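Side-chain contact in DUF3120 domain-containing protein (Bordetella pertussis, PDB 6RGN), which is a type III secretion effector whose N-terminal domain, the part crystallised, targets membranes and probably binds the phosphoinositide PIP2: residues L78-V81 against K82-V85. Sequence-based numbering, arbitrary orientation. Where two conformers were deposited one is given.
Sequences LREV and KHDV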
loop_
_atom_site.group_PDB
_atom_site.type_symbol
_atom_site.label_atom_id
_atom_site.label_comp_id
_atom_site.label_asym_id
_atom_site.label_seq_id
_atom_site.Cartn_x
_atom_site.Cartn_y
_atom_site.Cartn_z
ATOM N N LEU A 78 -5.469 7.714 -4.321
ATOM C CA LEU A 78 -4.819 6.456 -4.793
ATOM C C LEU A 78 -3.359 6.815 -5.121
ATOM O O LEU A 78 -2.502 5.992 -4.803
ATOM C CB LEU A 78 -5.524 5.900 -6.024
ATOM C CG LEU A 78 -4.940 4.593 -6.541
ATOM C CD1 LEU A 78 -4.658 3.628 -5.422
ATOM C CD2 LEU A 78 -5.824 3.911 -7.594
ATOM N N ARG A 79 -3.068 7.963 -5.725
ATOM C CA ARG A 79 -1.663 8.355 -6.052
ATOM C C ARG A 79 -0.845 8.482 -4.755
ATOM O O ARG A 79 0.272 8.030 -4.721
ATOM C CB ARG A 79 -1.577 9.693 -6.774
ATOM C CG ARG A 79 -2.059 9.641 -8.211
ATOM C CD ARG A 79 -1.785 11.012 -8.817
ATOM N NE ARG A 79 -3.051 11.437 -9.365
ATOM C CZ ARG A 79 -3.691 12.581 -9.078
ATOM N NH1 ARG A 79 -4.863 12.799 -9.660
ATOM N NH2 ARG A 79 -3.199 13.485 -8.234
ATOM N N GLU A 80 -1.452 8.986 -3.680
ATOM C CA GLU A 80 -0.754 9.074 -2.369
ATOM C C GLU A 80 -0.503 7.672 -1.814
ATOM O O GLU A 80 0.554 7.448 -1.229
ATOM C CB GLU A 80 -1.521 9.866 -1.313
ATOM C CG GLU A 80 -0.625 10.235 -0.129
ATOM C CD GLU A 80 0.470 11.195 -0.562
ATOM O OE1 GLU A 80 0.118 12.157 -1.264
ATOM O OE2 GLU A 80 1.685 10.950 -0.254
ATOM N N VAL A 81 -1.449 6.754 -1.951
ATOM C CA VAL A 81 -1.210 5.360 -1.529
ATOM C C VAL A 81 0.001 4.800 -2.268
ATOM O O VAL A 81 0.834 4.137 -1.591
ATOM C CB VAL A 81 -2.427 4.458 -1.753
ATOM C CG1 VAL A 81 -2.033 3.010 -1.648
ATOM C CG2 VAL A 81 -3.533 4.839 -0.782
ATOM N N LYS A 82 0.009 4.897 -3.596
ATOM C CA LYS A 82 1.105 4.287 -4.398
ATOM C C LYS A 82 2.436 4.917 -3.997
ATOM O O LYS A 82 3.430 4.166 -3.755
ATOM C CB LYS A 82 0.891 4.438 -5.910
ATOM C CG LYS A 82 -0.415 3.834 -6.399
ATOM C CD LYS A 82 -0.527 3.822 -7.905
ATOM C CE LYS A 82 -0.556 5.195 -8.510
ATOM N NZ LYS A 82 -0.614 5.131 -9.995
ATOM N N HIS A 83 2.423 6.230 -3.818
ATOM C CA HIS A 83 3.647 6.948 -3.427
ATOM C C HIS A 83 4.118 6.441 -2.055
ATOM O O HIS A 83 5.331 6.325 -1.843
ATOM C CB HIS A 83 3.416 8.458 -3.434
ATOM C CG HIS A 83 4.551 9.151 -2.782
ATOM N ND1 HIS A 83 5.674 9.531 -3.455
ATOM C CD2 HIS A 83 4.731 9.499 -1.491
ATOM C CE1 HIS A 83 6.522 10.113 -2.614
ATOM N NE2 HIS A 83 5.968 10.082 -1.393
ATOM N N ASP A 84 3.213 6.281 -1.112
ATOM C CA ASP A 84 3.584 5.791 0.231
ATOM C C ASP A 84 4.128 4.348 0.209
ATOM O O ASP A 84 5.012 4.036 1.041
ATOM C CB ASP A 84 2.391 5.886 1.153
ATOM C CG ASP A 84 2.033 7.325 1.543
ATOM O OD1 ASP A 84 2.790 8.238 1.206
ATOM O OD2 ASP A 84 0.983 7.491 2.221
ATOM N N VAL A 85 3.564 3.456 -0.598
ATOM C CA VAL A 85 4.128 2.100 -0.817
ATOM C C VAL A 85 5.605 2.260 -1.230
ATOM O O VAL A 85 6.488 1.656 -0.579
ATOM C CB VAL A 85 3.362 1.263 -1.862
ATOM C CG1 VAL A 85 4.139 -0.016 -2.128
ATOM C CG2 VAL A 85 1.975 0.952 -1.359
#
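Lys82 and Leu78, one turn apart on helix 76-90, are joined through their backbones: Lys82 N donates to Leu78 O at 3.0 Å with an N-H...O angle of 165°. The same i to i+4 pattern repeats from His83 N to Arg79 O, Asp84 N to Glu80 O and Val85 N to Val81 O, so the four carbonyls of residues 78-81 are each satisfied by an amide of 82-85. Leu78 N donates to Ser75 OG. Between 78-81 and 82-85 the side chains add no hydrogen bond; Arg79 NE and NH1 find partners outside them, NH1 in a weak bond to Ser74 O. Glu80 instead brings one acidic oxygen against another, OE2 lying 3.3 Å from Asp84 OD1 with the carboxylate planes turned 54° apart. Its CG is anti to the backbone N, and the bend at chi2 (65°) carries the carboxylate beside His83, where OE2 is 3.6 Å from CD2, a ring carbon. Glu80 was modelled in two conformers, so this approach describes one of them. Lys82 runs its aliphatic chain back along the preceding turn: CG sits 3.4 Å from Leu78 O, and a bend at chi3 leads CE to 4.2 Å from Arg79 CA. Val81 and Val85 both touch Phe62 of helix 61-65, and they pack on Leu106 and Leu102 of helix 96-112, respectively. The chemistry is thus that of an amphipathic helix: Leu78, Val81 and Val85 form a largely apolar packing side, with Asp84 buried against Ala105, while Arg79, Glu80 and His83 are exposed; in the given Glu80 conformer, carboxylate proximity could raise one pKa.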